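Local coordinates for protein toll-receptor-related 2 (Hydra vulgaris, PDB 4W8H) that probably relays signals inside the cell through its cytoplasmic TIR domain, as a transmembrane Toll-related receptor of an early-branching animal, at residues R16-N21 and L107-K112. Numbering follows the deposited sequence. Where two conformers were deposited one is given.
Sequences REWVIN and LDWCDK
Trp18 and Trp109 meet ring to ring across the surface of this flavodoxin-like TIR domain, an example of how one aromatic pair can join parts of a fold whose backbones stay far apart. Trp18 sits on the first turn of helix 16-29, Trp109 just past the edge strand 107-108 of the parallel sheet, and their CA atoms are 11.4 Å apart. Both side chains point toward each other with CG anti to the backbone N (chi1 -176° in Trp18, 173° in Trp109), a torsion that carries each indole out from its own backbone. The aromatic contact is oblique, the five-membered rings inclined at 58° with centroids 4.9 Å apart. The NE1 and CZ2 side of Trp18 approaches one face of Trp109, CZ2 above its centre. A phenylalanine in place of Trp109 would probably leave that side with less ring surface to rest on, opening a gap between helix and strand end. Both rings have further neighbours: Trp18 stacks on Tyr92, while Trp109 meets Phe118 edge-to-face and Arg115 by cation-pi. Asp108 OD1 accepts a weak bond from Cys110 N at 3.0 Å within the type I turn 108-111 that carries Trp109. Trp18 CZ2 stands 3.8 Å from Trp109 CD2, and Trp18 NE1 lies 3.5 Å from Trp109 CZ2.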
loop_
_atom_site.group_PDB
_atom_site.type_symbol
_atom_site.label_atom_id
_atom_site.label_comp_id
_atom_site.label_asym_id
_atom_site.label_seq_id
_atom_site.Cartn_x
_atom_site.Cartn_y
_atom_site.Cartn_z
ATOM N N ARG A 16 -7.041 4.676 -8.653
ATOM C CA ARG A 16 -6.799 5.953 -8.000
ATOM C C ARG A 16 -7.986 6.511 -7.262
ATOM O O ARG A 16 -7.800 7.158 -6.230
ATOM C CB ARG A 16 -6.282 6.978 -9.002
ATOM C CG ARG A 16 -5.646 8.217 -8.376
ATOM C CD ARG A 16 -4.801 8.965 -9.381
ATOM N NE ARG A 16 -5.625 9.532 -10.431
ATOM C CZ ARG A 16 -5.155 10.235 -11.457
ATOM N NH1 ARG A 16 -3.855 10.451 -11.599
ATOM N NH2 ARG A 16 -6.000 10.700 -12.347
ATOM N N GLU A 17 -9.185 6.357 -7.828
ATOM C CA GLU A 17 -10.355 6.959 -7.181
ATOM C C GLU A 17 -10.502 6.490 -5.728
ATOM O O GLU A 17 -10.582 7.316 -4.800
ATOM C CB GLU A 17 -11.645 6.710 -7.981
ATOM C CG GLU A 17 -12.873 7.476 -7.479
ATOM C CD GLU A 17 -14.169 7.187 -8.309
ATOM O OE1 GLU A 17 -14.144 6.273 -9.158
ATOM O OE2 GLU A 17 -15.196 7.875 -8.125
ATOM N N TRP A 18 -10.545 5.170 -5.517
ATOM C CA TRP A 18 -10.699 4.622 -4.161
ATOM C C TRP A 18 -9.444 4.905 -3.358
ATOM O O TRP A 18 -9.499 5.290 -2.197
ATOM C CB TRP A 18 -10.965 3.120 -4.215
ATOM C CG TRP A 18 -11.223 2.489 -2.894
ATOM C CD1 TRP A 18 -12.434 2.367 -2.260
ATOM C CD2 TRP A 18 -10.272 1.839 -2.073
ATOM N NE1 TRP A 18 -12.281 1.699 -1.082
ATOM C CE2 TRP A 18 -10.969 1.335 -0.947
ATOM C CE3 TRP A 18 -8.898 1.591 -2.183
ATOM C CZ2 TRP A 18 -10.324 0.622 0.082
ATOM C CZ3 TRP A 18 -8.256 0.852 -1.168
ATOM C CH2 TRP A 18 -8.973 0.402 -0.036
ATOM N N VAL A 19 -8.276 4.769 -3.972
ATOM C CA VAL A 19 -7.045 4.963 -3.213
ATOM C C VAL A 19 -6.925 6.367 -2.678
ATOM O O VAL A 19 -6.609 6.547 -1.498
ATOM C CB VAL A 19 -5.806 4.533 -4.029
ATOM C CG1 VAL A 19 -4.519 5.011 -3.283
ATOM C CG2 VAL A 19 -5.819 3.028 -4.221
ATOM N N ILE A 20 -7.174 7.376 -3.506
ATOM C CA ILE A 20 -6.975 8.731 -3.047
ATOM C C ILE A 20 -8.164 9.200 -2.207
ATOM O O ILE A 20 -7.988 9.768 -1.111
ATOM C CB ILE A 20 -6.747 9.673 -4.216
ATOM C CG1 ILE A 20 -5.473 9.276 -4.969
ATOM C CG2 ILE A 20 -6.672 11.122 -3.722
ATOM C CD1 ILE A 20 -4.211 9.457 -4.181
ATOM N N ASN A 21 -9.384 8.973 -2.700
ATOM C CA ASN A 21 -10.541 9.552 -2.037
ATOM C C ASN A 21 -11.023 8.796 -0.844
ATOM O O ASN A 21 -11.721 9.391 -0.003
ATOM C CB ASN A 21 -11.690 9.725 -3.044
ATOM C CG ASN A 21 -11.316 10.617 -4.184
ATOM O OD1 ASN A 21 -11.375 10.220 -5.341
ATOM N ND2 ASN A 21 -10.874 11.816 -3.862
ATOM N N LEU A 107 -5.560 -7.944 4.168
ATOM C CA LEU A 107 -6.827 -7.324 4.537
ATOM C C LEU A 107 -7.759 -7.405 3.329
ATOM O O LEU A 107 -7.466 -6.828 2.281
ATOM C CB LEU A 107 -6.635 -5.862 4.952
ATOM C CG LEU A 107 -5.685 -5.668 6.103
ATOM C CD1 LEU A 107 -5.474 -4.193 6.343
ATOM C CD2 LEU A 107 -6.139 -6.370 7.363
ATOM N N ASP A 108 -8.897 -8.066 3.498
ATOM C CA ASP A 108 -9.735 -8.395 2.364
ATOM C C ASP A 108 -10.891 -7.402 2.266
ATOM O O ASP A 108 -11.936 -7.605 2.887
ATOM C CB ASP A 108 -10.287 -9.814 2.502
ATOM C CG ASP A 108 -10.982 -10.297 1.232
ATOM O OD1 ASP A 108 -11.220 -9.475 0.313
ATOM O OD2 ASP A 108 -11.298 -11.509 1.154
ATOM N N TRP A 109 -10.741 -6.362 1.464
ATOM C CA TRP A 109 -11.815 -5.368 1.274
ATOM C C TRP A 109 -12.981 -5.993 0.538
ATOM O O TRP A 109 -14.134 -5.565 0.702
ATOM C CB TRP A 109 -11.268 -4.169 0.490
ATOM C CG TRP A 109 -12.313 -3.166 0.096
ATOM C CD1 TRP A 109 -12.887 -3.034 -1.099
ATOM C CD2 TRP A 109 -12.864 -2.141 0.930
ATOM N NE1 TRP A 109 -13.800 -2.009 -1.088
ATOM C CE2 TRP A 109 -13.789 -1.443 0.152
ATOM C CE3 TRP A 109 -12.668 -1.760 2.251
ATOM C CZ2 TRP A 109 -14.517 -0.377 0.649
ATOM C CZ3 TRP A 109 -13.385 -0.716 2.752
ATOM C CH2 TRP A 109 -14.308 -0.027 1.952
ATOM N N CYS A 110 -12.744 -7.013 -0.252
ATOM C CA CYS A 110 -13.790 -7.626 -1.044
ATOM C C CYS A 110 -14.758 -8.439 -0.214
ATOM O O CYS A 110 -15.885 -8.712 -0.672
ATOM C CB CYS A 110 -13.157 -8.538 -2.083
ATOM S SG CYS A 110 -12.086 -7.730 -3.227
ATOM N N ASP A 111 -14.376 -8.867 0.983
ATOM C CA ASP A 111 -15.243 -9.665 1.853
ATOM C C ASP A 111 -16.192 -8.714 2.580
ATOM O O ASP A 111 -15.875 -8.157 3.634
ATOM C CB ASP A 111 -14.355 -10.409 2.845
ATOM C CG ASP A 111 -15.091 -11.490 3.628
ATOM O OD1 ASP A 111 -16.331 -11.420 3.713
ATOM O OD2 ASP A 111 -14.400 -12.370 4.182
ATOM N N LYS A 112 -17.382 -8.542 2.007
ATOM C CA LYS A 112 -18.261 -7.467 2.457
ATOM C C LYS A 112 -18.698 -7.640 3.913
ATOM O O LYS A 112 -18.806 -6.661 4.640
ATOM C CB LYS A 112 -19.486 -7.333 1.549
ATOM C CG LYS A 112 -19.153 -6.901 0.129
ATOM C CD LYS A 112 -20.401 -6.714 -0.695
ATOM C CE LYS A 112 -20.142 -6.754 -2.179
ATOM N NZ LYS A 112 -19.206 -5.745 -2.646
#